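Local structure of Serpin48 (Tenebrio molitor, 3OZQ) at residues A[97-102]-A[161-166]; A[131-136]-A[152-157]; A[289-294]-A[308-313]. The protein inhibits the serine protease SPE with high specificity, as a serpin acting in the innate immunity of an insect. All blocks are in the same frame, centred on the assembly; numbering follows the deposited sequence.

Interaction 1 of 3, residues A[97-102]-A[161-166]; sequences IYVKTN and TRVVLI
The carbonyl oxygen of Val164 draws on two neighbouring residues of the opposite strand. Tyr98 N donates to Val164 O at 2.9 Å, bent to 146° at the hydrogen. The CA-H of Ile97 meets the same Val164 O, with CA 3.5 Å away. Val164 returns the bond, its N lying 3.0 Å from Tyr98 O in an almost straight line (174°), while the CA-H of Val163 also leans on that oxygen. Two residues further along the antiparallel ladder, Lys100 N reaches Arg162 O at 3.0 Å. The pairing joins strands 90-100 and 163-174 in the large central sheet of the serpin fold, and it illustrates how alternating residues sort to two differently filled faces. On one, Ile97 crosses Val163, with CG2 of Ile97 3.6 Å from CG1 of Val163, and runs beside Leu165, its CG1 4.0 Å from Leu165 CD2; Leu44 and Leu47 of helix 38-50 pack against this face. On the other, the ring of Tyr98 offers an edge to CG1 of Ile166, and Met136 and Trp139 of helix 129-143 lie against the tyrosine. Where the ladder ends, the aliphatic part of Lys100 passes obliquely over Arg162, its CD 3.9 Å from Arg162 CG. A bend at the last torsion of Lys100 (chi4 73°) turns NZ to a water that accepts a long bond from it and donates to Thr161 O at 2.7 Å. Arg162 NE is instead occupied by the carbonyl oxygen of Leu160, and Arg162 N by the hydroxyl of Ser311.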
loop_
_atom_site.group_PDB
_atom_site.type_symbol
_atom_site.label_atom_id
_atom_site.label_comp_id
_atom_site.label_asym_id
_atom_site.label_seq_id
_atom_site.Cartn_x
_atom_site.Cartn_y
_atom_site.Cartn_z
ATOM N N ILE A 97 9.042 -12.561 7.876
ATOM C CA ILE A 97 10.288 -12.850 7.204
ATOM C C ILE A 97 10.586 -14.305 7.470
ATOM O O ILE A 97 10.949 -14.665 8.583
ATOM C CB ILE A 97 11.427 -11.954 7.717
ATOM C CG1 ILE A 97 11.137 -10.487 7.359
ATOM C CG2 ILE A 97 12.760 -12.381 7.124
ATOM C CD1 ILE A 97 12.342 -9.568 7.532
ATOM N N TYR A 98 10.369 -15.146 6.466
ATOM C CA TYR A 98 10.667 -16.575 6.585
ATOM C C TYR A 98 12.099 -16.841 6.152
ATOM O O TYR A 98 12.520 -16.352 5.104
ATOM C CB TYR A 98 9.725 -17.397 5.717
ATOM C CG TYR A 98 8.333 -17.527 6.266
ATOM C CD1 TYR A 98 8.003 -18.550 7.145
ATOM C CD2 TYR A 98 7.341 -16.619 5.909
ATOM C CE1 TYR A 98 6.725 -18.669 7.642
ATOM C CE2 TYR A 98 6.064 -16.732 6.394
ATOM C CZ TYR A 98 5.754 -17.756 7.259
ATOM O OH TYR A 98 4.475 -17.856 7.746
ATOM N N VAL A 99 12.821 -17.640 6.949
ATOM C CA VAL A 99 14.244 -17.893 6.737
ATOM C C VAL A 99 14.611 -19.394 6.614
ATOM O O VAL A 99 14.068 -20.243 7.318
ATOM C CB VAL A 99 15.084 -17.220 7.856
ATOM C CG1 VAL A 99 16.556 -17.436 7.619
ATOM C CG2 VAL A 99 14.757 -15.709 7.927
ATOM N N LYS A 100 15.522 -19.691 5.696
ATOM C CA LYS A 100 15.972 -21.054 5.385
ATOM C C LYS A 100 16.288 -21.819 6.678
ATOM O O LYS A 100 16.994 -21.283 7.529
ATOM C CB LYS A 100 17.221 -20.933 4.507
ATOM C CG LYS A 100 17.791 -22.207 3.910
ATOM C CD LYS A 100 18.974 -21.844 3.016
ATOM C CE LYS A 100 19.851 -23.060 2.674
ATOM N NZ LYS A 100 19.213 -23.987 1.685
ATOM N N THR A 101 15.769 -23.045 6.834
ATOM C CA THR A 101 15.889 -23.751 8.128
ATOM C C THR A 101 17.331 -23.883 8.599
ATOM O O THR A 101 17.601 -23.872 9.799
ATOM C CB THR A 101 15.183 -25.161 8.206
ATOM O OG1 THR A 101 15.192 -25.822 6.933
ATOM C CG2 THR A 101 13.744 -25.029 8.689
ATOM N N ASN A 102 18.257 -23.986 7.655
ATOM C CA ASN A 102 19.643 -24.238 8.003
ATOM C C ASN A 102 20.171 -23.191 8.958
ATOM O O ASN A 102 21.059 -23.474 9.760
ATOM C CB ASN A 102 20.509 -24.294 6.744
ATOM C CG ASN A 102 19.934 -25.218 5.696
ATOM O OD1 ASN A 102 18.910 -24.906 5.067
ATOM N ND2 ASN A 102 20.577 -26.369 5.504
ATOM N N THR A 161 16.231 -20.582 -2.373
ATOM C CA THR A 161 15.427 -19.671 -1.565
ATOM C C THR A 161 16.040 -19.597 -0.173
ATOM O O THR A 161 16.214 -20.627 0.483
ATOM C CB THR A 161 13.942 -20.086 -1.494
ATOM O OG1 THR A 161 13.412 -20.172 -2.816
ATOM C CG2 THR A 161 13.133 -19.046 -0.709
ATOM N N ARG A 162 16.396 -18.378 0.247
ATOM C CA ARG A 162 17.101 -18.131 1.510
ATOM C C ARG A 162 16.311 -17.251 2.480
ATOM O O ARG A 162 16.137 -17.604 3.638
ATOM C CB ARG A 162 18.474 -17.501 1.243
ATOM C CG ARG A 162 19.608 -18.542 1.062
ATOM C CD ARG A 162 20.703 -18.056 0.103
ATOM N NE ARG A 162 20.193 -17.797 -1.255
ATOM C CZ ARG A 162 20.914 -17.244 -2.228
ATOM N NH1 ARG A 162 22.172 -16.897 -2.004
ATOM N NH2 ARG A 162 20.388 -17.041 -3.423
ATOM N N VAL A 163 15.854 -16.094 2.006
ATOM C CA VAL A 163 14.939 -15.262 2.798
ATOM C C VAL A 163 13.776 -14.755 1.962
ATOM O O VAL A 163 13.969 -14.209 0.862
ATOM C CB VAL A 163 15.641 -14.043 3.427
ATOM C CG1 VAL A 163 14.616 -13.151 4.150
ATOM C CG2 VAL A 163 16.738 -14.491 4.385
ATOM N N VAL A 164 12.567 -14.927 2.493
ATOM C CA VAL A 164 11.375 -14.452 1.824
ATOM C C VAL A 164 10.653 -13.464 2.727
ATOM O O VAL A 164 10.356 -13.780 3.881
ATOM C CB VAL A 164 10.424 -15.613 1.474
ATOM C CG1 VAL A 164 9.123 -15.077 0.877
ATOM C CG2 VAL A 164 11.117 -16.573 0.514
ATOM N N LEU A 165 10.404 -12.268 2.194
ATOM C CA LEU A 165 9.558 -11.257 2.847
ATOM C C LEU A 165 8.131 -11.390 2.356
ATOM O O LEU A 165 7.866 -11.280 1.163
ATOM C CB LEU A 165 10.024 -9.835 2.523
ATOM C CG LEU A 165 11.453 -9.329 2.741
ATOM C CD1 LEU A 165 11.458 -7.938 3.350
ATOM C CD2 LEU A 165 12.349 -10.284 3.515
ATOM N N ILE A 166 7.217 -11.615 3.285
ATOM C CA ILE A 166 5.798 -11.688 2.975
ATOM C C ILE A 166 5.111 -10.458 3.557
ATOM O O ILE A 166 5.383 -10.092 4.700
ATOM C CB ILE A 166 5.171 -12.910 3.641
ATOM C CG1 ILE A 166 5.603 -14.174 2.907
ATOM C CG2 ILE A 166 3.674 -12.785 3.641
ATOM C CD1 ILE A 166 5.685 -13.997 1.415
HETATM O O HOH W 1 16.330 -23.281 0.349
#

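Interaction 2 of 3, residues A[131-136]-A[152-157]; sequences DAAKLM and VDPEIL
Ala133, in helix 129-143, and Pro154, which opens the short 3-10 turn 154-156, bring the two backbones nearest, their CA atoms 5.1 Å apart, and no hydrogen bond spans the gap. This is the serpin helix that lies across the central sheet, meeting the segment that leads from it to strand 163-174 through apolar side chains, with one hydrogen bond just beyond them. Ala133 is the hub: its CB sits 3.6 Å from CB of Pro154 and 4.0 Å from CG1 of Val152, and CD1 of Leu157 lies 3.8 Å from Ala133 N. That same leucine methyl touches CB of Ala132 at 3.8 Å. Val152 divides its branches between two turns of the helix, CG1 against Ala133 and CG2 against Met136, whose CE lies 3.8 Å from it. The methionine chain is extended to SD and then bends (chi3 68°), which turns CE toward the valine and also toward Tyr98, Val164 and Ile166 of the sheet. With only an alanine at Val152, the methyl contacts to Ala133 and Met136 would go, which would probably open a gap against the helix and leave the methionine methyl freer to turn. Asn137 of the same helix ties in the segment's start, its OD1 accepting from Val152 N, and an Asx turn follows: Asp153 OD2 receives Glu155 N at 2.8 Å, from the anti side and well out of the carboxylate plane.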
loop_
_atom_site.group_PDB
_atom_site.type_symbol
_atom_site.label_atom_id
_atom_site.label_comp_id
_atom_site.label_asym_id
_atom_site.label_seq_id
_atom_site.Cartn_x
_atom_site.Cartn_y
_atom_site.Cartn_z
ATOM N N ASP A 131 4.776 -27.475 0.446
ATOM C CA ASP A 131 4.530 -27.406 1.877
ATOM C C ASP A 131 4.934 -26.033 2.410
ATOM O O ASP A 131 4.287 -25.487 3.305
ATOM C CB ASP A 131 5.325 -28.492 2.603
ATOM C CG ASP A 131 4.881 -29.897 2.218
ATOM O OD1 ASP A 131 4.333 -30.066 1.104
ATOM O OD2 ASP A 131 5.078 -30.826 3.029
ATOM N N ALA A 132 6.017 -25.490 1.865
ATOM C CA ALA A 132 6.524 -24.204 2.334
ATOM C C ALA A 132 5.520 -23.123 1.964
ATOM O O ALA A 132 5.004 -22.423 2.837
ATOM C CB ALA A 132 7.903 -23.918 1.753
ATOM N N ALA A 133 5.207 -23.041 0.672
ATOM C CA ALA A 133 4.143 -22.181 0.160
ATOM C C ALA A 133 2.850 -22.280 0.971
ATOM O O ALA A 133 2.312 -21.268 1.420
ATOM C CB ALA A 133 3.876 -22.495 -1.292
ATOM N N LYS A 134 2.346 -23.496 1.158
ATOM C CA LYS A 134 1.116 -23.681 1.928
ATOM C C LYS A 134 1.237 -23.135 3.356
ATOM O O LYS A 134 0.329 -22.499 3.877
ATOM C CB LYS A 134 0.709 -25.161 1.961
ATOM C CG LYS A 134 -0.645 -25.376 2.615
ATOM C CD LYS A 134 -1.157 -26.797 2.455
ATOM C CE LYS A 134 -2.638 -26.883 2.828
ATOM N NZ LYS A 134 -3.524 -26.227 1.815
ATOM N N LEU A 135 2.376 -23.386 3.976
ATOM C CA LEU A 135 2.627 -22.985 5.353
ATOM C C LEU A 135 2.556 -21.465 5.463
ATOM O O LEU A 135 1.856 -20.927 6.322
ATOM C CB LEU A 135 4.007 -23.497 5.788
ATOM C CG LEU A 135 4.555 -23.395 7.217
ATOM C CD1 LEU A 135 5.354 -22.110 7.420
ATOM C CD2 LEU A 135 3.450 -23.541 8.256
ATOM N N MET A 136 3.283 -20.787 4.584
ATOM C CA MET A 136 3.313 -19.329 4.573
ATOM C C MET A 136 1.926 -18.772 4.268
ATOM O O MET A 136 1.453 -17.881 4.957
ATOM C CB MET A 136 4.344 -18.822 3.565
ATOM C CG MET A 136 5.763 -19.204 3.930
ATOM S SD MET A 136 6.993 -18.787 2.681
ATOM C CE MET A 136 6.967 -17.020 2.752
ATOM N N VAL A 152 1.796 -16.647 -1.661
ATOM C CA VAL A 152 3.026 -17.239 -2.202
ATOM C C VAL A 152 2.660 -18.260 -3.272
ATOM O O VAL A 152 1.887 -19.193 -3.026
ATOM C CB VAL A 152 3.859 -17.943 -1.105
ATOM C CG1 VAL A 152 5.078 -18.669 -1.714
ATOM C CG2 VAL A 152 4.307 -16.943 -0.028
ATOM N N ASP A 153 3.192 -18.054 -4.467
ATOM C CA ASP A 153 3.068 -19.023 -5.540
ATOM C C ASP A 153 4.271 -19.944 -5.445
ATOM O O ASP A 153 5.402 -19.508 -5.662
ATOM C CB ASP A 153 3.039 -18.306 -6.887
ATOM C CG ASP A 153 3.126 -19.264 -8.068
ATOM O OD1 ASP A 153 2.763 -18.843 -9.178
ATOM O OD2 ASP A 153 3.564 -20.425 -7.894
ATOM N N PRO A 154 4.034 -21.226 -5.120
ATOM C CA PRO A 154 5.130 -22.146 -4.814
ATOM C C PRO A 154 6.200 -22.163 -5.902
ATOM O O PRO A 154 7.353 -22.488 -5.634
ATOM C CB PRO A 154 4.430 -23.503 -4.698
ATOM C CG PRO A 154 3.173 -23.354 -5.436
ATOM C CD PRO A 154 2.744 -21.932 -5.204
ATOM N N GLU A 155 5.827 -21.786 -7.114
ATOM C CA GLU A 155 6.779 -21.759 -8.214
ATOM C C GLU A 155 7.939 -20.780 -8.001
ATOM O O GLU A 155 8.993 -20.927 -8.620
ATOM C CB GLU A 155 6.059 -21.461 -9.532
ATOM C CG GLU A 155 5.110 -22.575 -9.972
ATOM C CD GLU A 155 5.835 -23.863 -10.336
ATOM O OE1 GLU A 155 6.153 -24.040 -11.531
ATOM O OE2 GLU A 155 6.081 -24.699 -9.436
ATOM N N ILE A 156 7.752 -19.787 -7.133
ATOM C CA ILE A 156 8.804 -18.801 -6.886
ATOM C C ILE A 156 9.893 -19.366 -5.992
ATOM O O ILE A 156 10.993 -18.815 -5.905
ATOM C CB ILE A 156 8.256 -17.506 -6.242
ATOM C CG1 ILE A 156 7.829 -17.765 -4.794
ATOM C CG2 ILE A 156 7.131 -16.948 -7.061
ATOM C CD1 ILE A 156 7.788 -16.525 -3.927
ATOM N N LEU A 157 9.585 -20.472 -5.323
ATOM C CA LEU A 157 10.530 -21.108 -4.412
ATOM C C LEU A 157 11.477 -22.040 -5.156
ATOM O O LEU A 157 11.079 -22.701 -6.112
ATOM C CB LEU A 157 9.773 -21.904 -3.351
ATOM C CG LEU A 157 8.686 -21.120 -2.616
ATOM C CD1 LEU A 157 8.057 -21.996 -1.552
ATOM C CD2 LEU A 157 9.296 -19.860 -2.006
#

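Interaction 3 of 3, residues A[289-294]-A[308-313]; sequences KKAFGD and LVISNI
Ala291 O takes the backbone N-H of Ile310 at 2.9 Å in a nearly straight bond (172°), the one direct hydrogen bond between the two segments. Next to it, a water bridges two carbonyls, donating to Phe292 O at 2.8 Å and to Ile310 O at 2.7 Å. The phenyl ring closes in edge-on: CD1 of Phe292 is 3.4 Å from Ile310 O, and CE1 meets CD1 of Ile313 at 3.7 Å, the two side chains crossing at about a right angle. Although the CB of Phe292 points away from the strand, its CG stands anti to the carbonyl carbon (chi1 -58°), which brings the ring back so that its edge meets Ile310. Val309 adds a close approach of CG1 to Gly293 O, 3.2 Å. In the serpin fold, strand 310-321 lies beside strand 163-174 in the central sheet, the pair that in inhibitory members parts to admit the cleaved reactive loop. The bond from Ile310 N ties the 3-10 turn 290-292 to the chain at Ile310. Behind the first shell, Glu59 OE1 accepts from both Lys289 N and Lys290 N, fixing the entry to the turn, while Lys280 and Lys284 of helix 279-286 pack on Phe292.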
loop_
_atom_site.group_PDB
_atom_site.type_symbol
_atom_site.label_atom_id
_atom_site.label_comp_id
_atom_site.label_asym_id
_atom_site.label_seq_id
_atom_site.Cartn_x
_atom_site.Cartn_y
_atom_site.Cartn_z
ATOM N N LYS A 289 20.494 -3.211 -4.140
ATOM C CA LYS A 289 21.139 -4.228 -4.972
ATOM C C LYS A 289 21.807 -5.302 -4.120
ATOM O O LYS A 289 21.514 -6.490 -4.270
ATOM C CB LYS A 289 22.161 -3.600 -5.926
ATOM C CG LYS A 289 21.620 -2.463 -6.798
ATOM C CD LYS A 289 20.181 -2.720 -7.269
ATOM C CE LYS A 289 19.947 -2.241 -8.701
ATOM N NZ LYS A 289 20.283 -3.311 -9.698
ATOM N N LYS A 290 22.674 -4.866 -3.205
ATOM C CA LYS A 290 23.482 -5.772 -2.393
ATOM C C LYS A 290 22.667 -6.856 -1.703
ATOM O O LYS A 290 23.058 -8.017 -1.707
ATOM C CB LYS A 290 24.281 -4.996 -1.341
ATOM C CG LYS A 290 25.758 -4.801 -1.681
ATOM C CD LYS A 290 25.955 -4.125 -3.031
ATOM C CE LYS A 290 27.432 -4.045 -3.397
ATOM N NZ LYS A 290 28.215 -3.267 -2.388
ATOM N N ALA A 291 21.540 -6.470 -1.107
ATOM C CA ALA A 291 20.773 -7.389 -0.274
ATOM C C ALA A 291 20.203 -8.572 -1.053
ATOM O O ALA A 291 19.799 -9.567 -0.453
ATOM C CB ALA A 291 19.670 -6.655 0.459
ATOM N N PHE A 292 20.156 -8.447 -2.379
ATOM C CA PHE A 292 19.589 -9.492 -3.242
ATOM C C PHE A 292 20.654 -10.393 -3.870
ATOM O O PHE A 292 20.322 -11.356 -4.567
ATOM C CB PHE A 292 18.779 -8.860 -4.385
ATOM C CG PHE A 292 17.648 -7.976 -3.931
ATOM C CD1 PHE A 292 16.739 -8.409 -2.979
ATOM C CD2 PHE A 292 17.487 -6.703 -4.478
ATOM C CE1 PHE A 292 15.667 -7.581 -2.592
ATOM C CE2 PHE A 292 16.439 -5.876 -4.087
ATOM C CZ PHE A 292 15.527 -6.311 -3.148
ATOM N N GLY A 293 21.925 -10.071 -3.648
ATOM C CA GLY A 293 23.014 -10.752 -4.335
ATOM C C GLY A 293 24.109 -11.301 -3.438
ATOM O O GLY A 293 23.921 -11.436 -2.229
ATOM N N ASP A 294 25.259 -11.612 -4.034
ATOM C CA ASP A 294 26.343 -12.303 -3.321
ATOM C C ASP A 294 27.010 -11.481 -2.228
ATOM O O ASP A 294 27.504 -12.036 -1.249
ATOM C CB ASP A 294 27.416 -12.793 -4.299
ATOM C CG ASP A 294 26.972 -14.001 -5.095
ATOM O OD1 ASP A 294 26.133 -14.772 -4.584
ATOM O OD2 ASP A 294 27.467 -14.182 -6.229
ATOM N N LEU A 308 22.819 -15.762 3.719
ATOM C CA LEU A 308 21.449 -15.441 3.337
ATOM C C LEU A 308 21.431 -14.253 2.393
ATOM O O LEU A 308 22.312 -13.402 2.440
ATOM C CB LEU A 308 20.609 -15.163 4.577
ATOM C CG LEU A 308 20.436 -16.336 5.540
ATOM C CD1 LEU A 308 19.640 -15.911 6.763
ATOM C CD2 LEU A 308 19.775 -17.528 4.854
ATOM N N VAL A 309 20.455 -14.240 1.497
ATOM C CA VAL A 309 20.168 -13.076 0.674
ATOM C C VAL A 309 18.657 -12.947 0.704
ATOM O O VAL A 309 17.965 -13.897 1.078
ATOM C CB VAL A 309 20.633 -13.247 -0.780
ATOM C CG1 VAL A 309 22.100 -13.712 -0.833
ATOM C CG2 VAL A 309 19.727 -14.236 -1.512
ATOM N N ILE A 310 18.131 -11.782 0.334
ATOM C CA ILE A 310 16.694 -11.666 0.206
ATOM C C ILE A 310 16.306 -12.274 -1.130
ATOM O O ILE A 310 16.656 -11.749 -2.184
ATOM C CB ILE A 310 16.196 -10.204 0.252
ATOM C CG1 ILE A 310 16.514 -9.551 1.602
ATOM C CG2 ILE A 310 14.706 -10.162 0.004
ATOM C CD1 ILE A 310 15.931 -8.111 1.728
ATOM N N SER A 311 15.568 -13.372 -1.081
ATOM C CA SER A 311 15.236 -14.106 -2.296
ATOM C C SER A 311 13.975 -13.563 -2.973
ATOM O O SER A 311 13.906 -13.471 -4.197
ATOM C CB SER A 311 15.062 -15.589 -1.978
ATOM O OG SER A 311 16.210 -16.107 -1.343
ATOM N N ASN A 312 12.967 -13.240 -2.174
ATOM C CA ASN A 312 11.726 -12.698 -2.723
ATOM C C ASN A 312 11.107 -11.681 -1.779
ATOM O O ASN A 312 11.303 -11.765 -0.571
ATOM C CB ASN A 312 10.718 -13.814 -3.008
ATOM C CG ASN A 312 11.332 -14.965 -3.781
ATOM O OD1 ASN A 312 12.101 -15.737 -3.232
ATOM N ND2 ASN A 312 11.015 -15.061 -5.062
ATOM N N ILE A 313 10.365 -10.722 -2.342
ATOM C CA ILE A 313 9.571 -9.800 -1.544
ATOM C C ILE A 313 8.200 -9.655 -2.188
ATOM O O ILE A 313 8.076 -9.139 -3.286
ATOM C CB ILE A 313 10.212 -8.397 -1.440
ATOM C CG1 ILE A 313 11.683 -8.501 -1.034
ATOM C CG2 ILE A 313 9.447 -7.549 -0.431
ATOM C CD1 ILE A 313 12.392 -7.136 -1.032
HETATM O O HOH W 2 17.783 -12.467 -4.512
#

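All three contacts are largely buried and lie on the same side of the molecule, yet each uses a different chemistry. Interaction 1 sits within the central sheet and relies on regular backbone bonds; interaction 2 covers one face of that sheet with purely apolar packing; interaction 3 attaches a turn to the next strand by one backbone bond, a water and a ring edge. Interactions 1 and 2 share the methyl of Met136, and CD1 of Ile166 packs on CG2 of Val152. Interactions 1 and 3 share neighbouring strands, with Val163 O probably bonded to Ser311 N. Between 2 and 3 there is a single touch, Ile156 on Asn312. Partly exposed residues occur in each, Lys100 and Arg162, Pro154, and Gly293.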